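Local coordinates for putative tagatose-6-phosphate ketose/aldose isomerase (Escherichia coli, PDB 3C3J), which is a two-domain protein of the sugar isomerase (SIS) family, each domain an alpha/beta fold with a central parallel sheet, at residues A[137-140]-A[145-148]; A[205-210]-A[325-330]; A[217-222]-A[277-282]. All blocks are in the same frame, centred on the assembly; numbering follows the deposited sequence.

Overall arrangement
The three contacts sample the two SIS domains, each built round a parallel five-stranded sheet of the same strand order. Contact 1 belongs to the first sheet; its centre lies about 33 Å from that of contact 2 and about 35 Å from that of contact 3, and nearest atoms stay about 17 Å and about 21 Å away. Contacts 2 and 3 share the second sheet, on the other side of the chain's centre, with centres about 15 Å apart. They touch directly: I325 CD1 packs 3.9 Å from F219 CE1. Along the chain, contact 1 closes first, and both segments of contact 3 fall between the two segments of contact 2.

Contact 1 of 3, residues A[137-140]-A[145-148]; sequences PITC and ALYQ
T139 OG1 has two partners: the carbonyl oxygen of G111 on strand 105-111, to which it hydrogen-bonds, and a water that also bonds the backbone amide of Y147. The setting is a beta-alpha-beta unit of the first SIS domain, in which strand 133-139 passes into helix 145-151 and on to strand 159-160. The water donates to T139 OG1 at 2.7 Å and accepts from Y147 N at the longer distance of 3.2 Å. Y147 N belongs to the first turn of the helix, where amides lack a carbonyl one turn earlier within the helix, and the water accepts from this one. No direct hydrogen bond joins the two segments; the polar link is entirely water-mediated.

The rest is apolar packing. P137 and T139 aim their CB atoms at the helix while I138, between them, faces helix 174-187 across the strand, as the alternation of a beta strand demands. Nearest in backbone terms are P137 and L146, with CA atoms 6.2 Å apart. The proline ring lies against the helix, its CB 4.1 Å from L146 CB and its CG 3.7 Å from L146 O. L146 also reaches V123 of helix 117-129.

T139 and Y147 cross at roughly a right angle. Turning T139 OG1 anti to its own amide nitrogen (chi1 -176°) sends the hydroxyl to G111 and the water and directs the methyl toward the tyrosine stem. T139 CG2 accordingly rests 3.8 Å from Y147 CB and 3.9 Å from Y147 CD1, approaching the ring obliquely.

Contact 2 of 3, residues A[205-210]-A[325-330]; sequences QAILTS and IILPPS
This is an apolar helix-to-loop contact, in which A206 and I207 near the end of helix 198-210 meet L327 and P328 just after strand 324-326, one of the two outermost strands of the second sheet within this chain. No hydrogen bond joins the segments; they meet through apolar packing alone, with 146 Å² buried. The two backbones come nearest at A206 and P328, whose CA atoms are 6.6 Å apart.

The proline ring is the central piece. A206 CB meets its CB and CG, lying 3.8 Å from P328 CG, while I207 CG1 meets its CD and CG, lying 3.5 Å from P328 CD; the two side chains thus share CG. I207 and the ring cross at about a right angle. The isoleucine reaches this far because CG1 stands anti to the carbonyl carbon (chi1 -70°) and the chain then runs on extended, carrying I207 CD1 to within 4.1 Å of L327 CD2. I207 and L327 both also touch Y345 of helix 335-356. A polar tie flanks the packing: R203, one turn earlier on helix 198-210, hydrogen-bonds the carbonyl oxygen of P328 through NE.

Two hydroxyls at the helix end bond back to its own carbonyls. S210 OG donates to I207 O at 2.6 Å, in the carbonyl plane and on a lone pair. T209 OG1 donates to Q205 O at 3.0 Å from above the plane, 35° out of it, whereas T209 N reaches the same oxygen from the opposite face.

Helix 198-210 thus meets the loop that leaves edge strand 324-326, beside helix 335-356, within the layered alpha/beta architecture of the SIS fold.

Contact 3 of 3, residues A[217-222]-A[277-282]; sequences GVFGYA and LVVVFV
The contact belongs to the face of the second SIS sheet that helix 335-356 covers, where F219, in the loop 217-222 leading to strand 226-231, packs its ring against L277 and V279 of strand 276-281. These two strand residues are two positions apart and therefore point to the same side of the sheet; V278 and V280 turn to the other. F219 CG stands anti to the carbonyl carbon (chi1 -52°), which carries the ring from the loop toward the strand.

V279 supplies a CH-pi contact. Its CG2 methyl stands 4.3 Å from the centroid of the F219 ring and 25° off the ring normal, hence over the face rather than at the rim, with F219 CE2 as its nearest ring atom at 3.9 Å. The second methyl, V279 CG1, lies 4.1 Å from F219 CZ. The other face of the ring is met by the loop itself: V218 CG1 sits 4.0 Å above the F219 ring plane, offset toward the rim. The phenyl is thus held between two valine methyls, one from the strand and one from its own chain neighbour. L277 crosses the phenylalanine side chain at about a right angle and brings CD2 to 3.9 Å from F219 CD2, approaching the ring obliquely.

The loop is tightly wound. V218 has the backbone angles of a classic gamma turn (phi 74°), with a weak bond from F219 N to G217 O at 2.9 Å. The same G217 O accepts from G220 N at 3.2 Å, so one carbonyl accepts from two amides, one of them weakly.

Strand 276-281 itself runs between strands 226-231 and 307-312, whose Y229 and I309 touch F219. Helix 335-356 closes over the same face, bringing F349 against both F219 and L277, while helix 288-302 covers V278 on the opposite side.

Contact 1 of 3, residues A[137-140]-A[145-148]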
loop_
_atom_site.group_PDB
_atom_site.type_symbol
_atom_site.label_atom_id
_atom_site.label_comp_id
_atom_site.label_asym_id
_atom_site.label_seq_id
_atom_site.Cartn_x
_atom_site.Cartn_y
_atom_site.Cartn_z
ATOM N N PRO A 137 8.753 -18.725 -11.102
ATOM C CA PRO A 137 9.564 -18.214 -10.003
ATOM C C PRO A 137 10.838 -17.523 -10.482
ATOM O O PRO A 137 11.481 -17.973 -11.440
ATOM C CB PRO A 137 9.893 -19.460 -9.184
ATOM C CG PRO A 137 9.032 -20.547 -9.764
ATOM C CD PRO A 137 8.717 -20.192 -11.140
ATOM N N ILE A 138 11.164 -16.411 -9.830
ATOM C CA ILE A 138 12.401 -15.670 -10.080
ATOM C C ILE A 138 13.091 -15.653 -8.729
ATOM O O ILE A 138 12.612 -15.016 -7.769
ATOM C CB ILE A 138 12.115 -14.257 -10.629
ATOM C CG1 ILE A 138 11.355 -14.369 -11.954
ATOM C CG2 ILE A 138 13.411 -13.449 -10.803
ATOM C CD1 ILE A 138 10.964 -13.013 -12.660
ATOM N N THR A 139 14.198 -16.376 -8.646
ATOM C CA THR A 139 14.790 -16.743 -7.364
ATOM C C THR A 139 16.335 -16.801 -7.404
ATOM O O THR A 139 16.935 -17.026 -8.452
ATOM C CB THR A 139 14.168 -18.101 -6.875
ATOM O OG1 THR A 139 14.656 -18.440 -5.576
ATOM C CG2 THR A 139 14.464 -19.245 -7.861
ATOM N N CYS A 140 16.953 -16.602 -6.243
ATOM C CA CYS A 140 18.415 -16.542 -6.127
ATOM C C CYS A 140 19.080 -17.816 -5.589
ATOM O O CYS A 140 20.301 -17.846 -5.460
ATOM C CB CYS A 140 18.830 -15.317 -5.278
ATOM S SG CYS A 140 18.111 -13.742 -5.863
ATOM N N ALA A 145 13.145 -24.451 -2.641
ATOM C CA ALA A 145 11.855 -25.011 -3.011
ATOM C C ALA A 145 11.245 -24.354 -4.244
ATOM O O ALA A 145 10.805 -25.058 -5.145
ATOM C CB ALA A 145 10.910 -24.885 -1.822
ATOM N N LEU A 146 11.252 -23.015 -4.318
ATOM C CA LEU A 146 10.686 -22.343 -5.486
ATOM C C LEU A 146 11.306 -22.869 -6.770
ATOM O O LEU A 146 10.588 -23.229 -7.722
ATOM C CB LEU A 146 10.879 -20.812 -5.431
ATOM C CG LEU A 146 9.933 -19.931 -4.635
ATOM C CD1 LEU A 146 10.339 -18.414 -4.790
ATOM C CD2 LEU A 146 8.469 -20.196 -4.997
ATOM N N TYR A 147 12.645 -22.915 -6.800
ATOM C CA TYR A 147 13.334 -23.342 -8.003
ATOM C C TYR A 147 13.071 -24.836 -8.259
ATOM O O TYR A 147 12.682 -25.237 -9.341
ATOM C CB TYR A 147 14.846 -23.058 -7.917
ATOM C CG TYR A 147 15.520 -23.176 -9.256
ATOM C CD1 TYR A 147 15.333 -22.197 -10.220
ATOM C CD2 TYR A 147 16.315 -24.285 -9.576
ATOM C CE1 TYR A 147 15.919 -22.295 -11.462
ATOM C CE2 TYR A 147 16.913 -24.397 -10.831
ATOM C CZ TYR A 147 16.706 -23.391 -11.757
ATOM O OH TYR A 147 17.263 -23.441 -12.997
ATOM N N GLN A 148 13.299 -25.640 -7.240
ATOM C CA GLN A 148 13.207 -27.107 -7.384
ATOM C C GLN A 148 11.776 -27.595 -7.694
ATOM O O GLN A 148 11.574 -28.440 -8.587
ATOM C CB GLN A 148 13.774 -27.775 -6.146
ATOM C CG GLN A 148 15.287 -27.683 -6.057
ATOM C CD GLN A 148 16.008 -28.437 -7.171
ATOM O OE1 GLN A 148 15.543 -29.485 -7.650
ATOM N NE2 GLN A 148 17.153 -27.913 -7.577
HETATM O O HOH W 1 14.651 -21.149 -5.120
#

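Contact 2 of 3, residues A[205-210]-A[325-330]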
loop_
_atom_site.group_PDB
_atom_site.type_symbol
_atom_site.label_atom_id
_atom_site.label_comp_id
_atom_site.label_asym_id
_atom_site.label_seq_id
_atom_site.Cartn_x
_atom_site.Cartn_y
_atom_site.Cartn_z
ATOM N N GLN A 205 26.413 2.503 -11.657
ATOM C CA GLN A 205 27.862 2.410 -11.375
ATOM C C GLN A 205 28.443 3.813 -11.158
ATOM O O GLN A 205 29.242 4.009 -10.248
ATOM C CB GLN A 205 28.587 1.653 -12.504
ATOM C CG GLN A 205 30.110 1.434 -12.323
ATOM C CD GLN A 205 30.443 0.367 -11.279
ATOM O OE1 GLN A 205 29.553 -0.186 -10.629
ATOM N NE2 GLN A 205 31.743 0.087 -11.099
ATOM N N ALA A 206 28.036 4.783 -11.971
ATOM C CA ALA A 206 28.454 6.198 -11.771
ATOM C C ALA A 206 27.974 6.789 -10.430
ATOM O O ALA A 206 28.700 7.581 -9.787
ATOM C CB ALA A 206 27.996 7.074 -12.940
ATOM N N ILE A 207 26.754 6.413 -10.015
ATOM C CA ILE A 207 26.209 6.878 -8.749
ATOM C C ILE A 207 27.084 6.339 -7.621
ATOM O O ILE A 207 27.571 7.092 -6.777
ATOM C CB ILE A 207 24.721 6.457 -8.539
ATOM C CG1 ILE A 207 23.800 7.250 -9.505
ATOM C CG2 ILE A 207 24.306 6.686 -7.070
ATOM C CD1 ILE A 207 22.368 6.734 -9.645
ATOM N N LEU A 208 27.324 5.045 -7.636
ATOM C CA LEU A 208 28.138 4.433 -6.589
ATOM C C LEU A 208 29.543 5.053 -6.557
ATOM O O LEU A 208 30.061 5.361 -5.507
ATOM C CB LEU A 208 28.224 2.929 -6.817
ATOM C CG LEU A 208 26.919 2.147 -6.613
ATOM C CD1 LEU A 208 27.167 0.640 -6.853
ATOM C CD2 LEU A 208 26.290 2.418 -5.226
ATOM N N THR A 209 30.141 5.236 -7.725
ATOM C CA THR A 209 31.443 5.910 -7.820
ATOM C C THR A 209 31.394 7.328 -7.242
ATOM O O THR A 209 32.309 7.752 -6.504
ATOM C CB THR A 209 31.942 5.927 -9.269
ATOM O OG1 THR A 209 32.103 4.575 -9.728
ATOM C CG2 THR A 209 33.267 6.655 -9.372
ATOM N N SER A 210 30.320 8.048 -7.533
ATOM C CA SER A 210 30.141 9.411 -7.026
ATOM C C SER A 210 30.073 9.496 -5.503
ATOM O O SER A 210 30.340 10.549 -4.943
ATOM C CB SER A 210 28.901 10.069 -7.637
ATOM O OG SER A 210 27.707 9.654 -6.992
ATOM N N ILE A 325 20.182 16.223 -5.260
ATOM C CA ILE A 325 21.144 15.395 -5.944
ATOM C C ILE A 325 20.673 15.275 -7.388
ATOM O O ILE A 325 19.547 14.864 -7.640
ATOM C CB ILE A 325 21.245 13.999 -5.295
ATOM C CG1 ILE A 325 21.764 14.101 -3.875
ATOM C CG2 ILE A 325 22.145 13.061 -6.110
ATOM C CD1 ILE A 325 21.625 12.814 -3.095
ATOM N N ILE A 326 21.507 15.670 -8.343
ATOM C CA ILE A 326 21.199 15.445 -9.758
ATOM C C ILE A 326 21.892 14.172 -10.184
ATOM O O ILE A 326 23.074 13.984 -9.931
ATOM C CB ILE A 326 21.639 16.618 -10.677
ATOM C CG1 ILE A 326 21.067 17.952 -10.167
ATOM C CG2 ILE A 326 21.235 16.357 -12.125
ATOM C CD1 ILE A 326 19.564 18.013 -10.002
ATOM N N LEU A 327 21.130 13.268 -10.792
ATOM C CA LEU A 327 21.663 11.998 -11.247
ATOM C C LEU A 327 22.741 12.208 -12.321
ATOM O O LEU A 327 22.700 13.199 -13.055
ATOM C CB LEU A 327 20.535 11.123 -11.816
ATOM C CG LEU A 327 19.367 10.791 -10.883
ATOM C CD1 LEU A 327 18.312 9.999 -11.667
ATOM C CD2 LEU A 327 19.850 10.008 -9.665
ATOM N N PRO A 328 23.704 11.282 -12.421
ATOM C CA PRO A 328 24.703 11.383 -13.507
ATOM C C PRO A 328 24.043 11.510 -14.873
ATOM O O PRO A 328 22.977 10.946 -15.079
ATOM C CB PRO A 328 25.472 10.044 -13.420
ATOM C CG PRO A 328 25.335 9.632 -12.042
ATOM C CD PRO A 328 23.977 10.132 -11.545
ATOM N N PRO A 329 24.676 12.235 -15.817
ATOM C CA PRO A 329 24.061 12.360 -17.130
ATOM C C PRO A 329 23.873 11.028 -17.800
ATOM O O PRO A 329 24.736 10.148 -17.700
ATOM C CB PRO A 329 25.072 13.211 -17.925
ATOM C CG PRO A 329 25.818 13.945 -16.892
ATOM C CD PRO A 329 25.951 12.972 -15.753
ATOM N N SER A 330 22.741 10.891 -18.479
ATOM C CA SER A 330 22.425 9.720 -19.284
ATOM C C SER A 330 21.328 10.064 -20.269
ATOM O O SER A 330 20.767 11.177 -20.245
ATOM C CB SER A 330 21.931 8.581 -18.391
ATOM O OG SER A 330 20.670 8.932 -17.808
#

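Contact 3 of 3, residues A[217-222]-A[277-282]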
loop_
_atom_site.group_PDB
_atom_site.type_symbol
_atom_site.label_atom_id
_atom_site.label_comp_id
_atom_site.label_asym_id
_atom_site.label_seq_id
_atom_site.Cartn_x
_atom_site.Cartn_y
_atom_site.Cartn_z
ATOM N N GLY A 217 28.146 9.299 4.167
ATOM C CA GLY A 217 26.819 8.901 4.606
ATOM C C GLY A 217 25.682 9.274 3.669
ATOM O O GLY A 217 24.534 9.189 4.073
ATOM N N VAL A 218 26.016 9.720 2.451
ATOM C CA VAL A 218 25.065 9.926 1.330
ATOM C C VAL A 218 24.143 11.147 1.434
ATOM O O VAL A 218 24.231 12.055 0.597
ATOM C CB VAL A 218 24.211 8.659 1.054
ATOM C CG1 VAL A 218 23.446 8.825 -0.279
ATOM C CG2 VAL A 218 25.124 7.414 1.027
ATOM N N PHE A 219 23.215 11.131 2.390
ATOM C CA PHE A 219 22.461 12.328 2.755
ATOM C C PHE A 219 23.127 12.995 3.967
ATOM O O PHE A 219 22.845 14.161 4.237
ATOM C CB PHE A 219 20.997 12.025 3.079
ATOM C CG PHE A 219 20.278 11.226 2.007
ATOM C CD1 PHE A 219 20.462 11.507 0.672
ATOM C CD2 PHE A 219 19.399 10.211 2.352
ATOM C CE1 PHE A 219 19.811 10.770 -0.320
ATOM C CE2 PHE A 219 18.749 9.451 1.350
ATOM C CZ PHE A 219 18.961 9.746 0.037
ATOM N N GLY A 220 23.971 12.258 4.700
ATOM C CA GLY A 220 24.721 12.822 5.836
ATOM C C GLY A 220 24.336 12.202 7.158
ATOM O O GLY A 220 23.581 11.235 7.200
ATOM N N TYR A 221 24.861 12.766 8.248
ATOM C CA TYR A 221 24.650 12.225 9.596
ATOM C C TYR A 221 23.964 13.187 10.583
ATOM O O TYR A 221 24.249 13.163 11.789
ATOM C CB TYR A 221 25.978 11.755 10.184
ATOM C CG TYR A 221 26.700 10.724 9.328
ATOM C CD1 TYR A 221 26.163 9.449 9.137
ATOM C CD2 TYR A 221 27.933 11.015 8.739
ATOM C CE1 TYR A 221 26.825 8.500 8.376
ATOM C CE2 TYR A 221 28.592 10.089 7.973
ATOM C CZ TYR A 221 28.039 8.825 7.795
ATOM O OH TYR A 221 28.690 7.888 7.048
ATOM N N ALA A 222 23.045 14.001 10.093
ATOM C CA ALA A 222 22.261 14.892 10.953
ATOM C C ALA A 222 21.381 14.102 11.921
ATOM O O ALA A 222 21.039 12.948 11.669
ATOM C CB ALA A 222 21.419 15.856 10.108
ATOM N N LEU A 277 13.766 14.143 7.925
ATOM C CA LEU A 277 14.326 14.201 6.582
ATOM C C LEU A 277 13.266 13.723 5.605
ATOM O O LEU A 277 12.723 12.642 5.777
ATOM C CB LEU A 277 15.522 13.242 6.452
ATOM C CG LEU A 277 16.118 12.958 5.057
ATOM C CD1 LEU A 277 16.632 14.212 4.354
ATOM C CD2 LEU A 277 17.243 11.942 5.169
ATOM N N VAL A 278 13.035 14.502 4.565
ATOM C CA VAL A 278 12.140 14.118 3.480
ATOM C C VAL A 278 12.963 13.983 2.213
ATOM O O VAL A 278 13.687 14.919 1.820
ATOM C CB VAL A 278 11.029 15.170 3.250
ATOM C CG1 VAL A 278 10.153 14.768 2.038
ATOM C CG2 VAL A 278 10.169 15.365 4.542
ATOM N N VAL A 279 12.859 12.826 1.555
ATOM C CA VAL A 279 13.542 12.600 0.279
ATOM C C VAL A 279 12.515 12.367 -0.820
ATOM O O VAL A 279 11.659 11.495 -0.703
ATOM C CB VAL A 279 14.539 11.414 0.362
ATOM C CG1 VAL A 279 15.260 11.209 -0.989
ATOM C CG2 VAL A 279 15.524 11.612 1.518
ATOM N N VAL A 280 12.619 13.141 -1.893
ATOM C CA VAL A 280 11.670 13.081 -2.994
ATOM C C VAL A 280 12.346 12.507 -4.218
ATOM O O VAL A 280 13.309 13.086 -4.738
ATOM C CB VAL A 280 11.064 14.462 -3.315
ATOM C CG1 VAL A 280 10.063 14.358 -4.483
ATOM C CG2 VAL A 280 10.410 15.064 -2.054
ATOM N N PHE A 281 11.828 11.373 -4.679
ATOM C CA PHE A 281 12.248 10.751 -5.928
ATOM C C PHE A 281 11.434 11.380 -7.090
ATOM O O PHE A 281 10.270 11.027 -7.314
ATOM C CB PHE A 281 11.993 9.230 -5.912
ATOM C CG PHE A 281 12.729 8.449 -4.822
ATOM C CD1 PHE A 281 13.892 8.924 -4.205
ATOM C CD2 PHE A 281 12.287 7.180 -4.488
ATOM C CE1 PHE A 281 14.533 8.179 -3.235
ATOM C CE2 PHE A 281 12.938 6.411 -3.547
ATOM C CZ PHE A 281 14.072 6.894 -2.925
ATOM N N VAL A 282 12.042 12.316 -7.818
ATOM C CA VAL A 282 11.331 13.058 -8.839
ATOM C C VAL A 282 11.152 12.242 -10.132
ATOM O O VAL A 282 12.114 11.694 -10.683
ATOM C CB VAL A 282 12.056 14.401 -9.128
ATOM C CG1 VAL A 282 11.330 15.216 -10.231
ATOM C CG2 VAL A 282 12.173 15.206 -7.851
#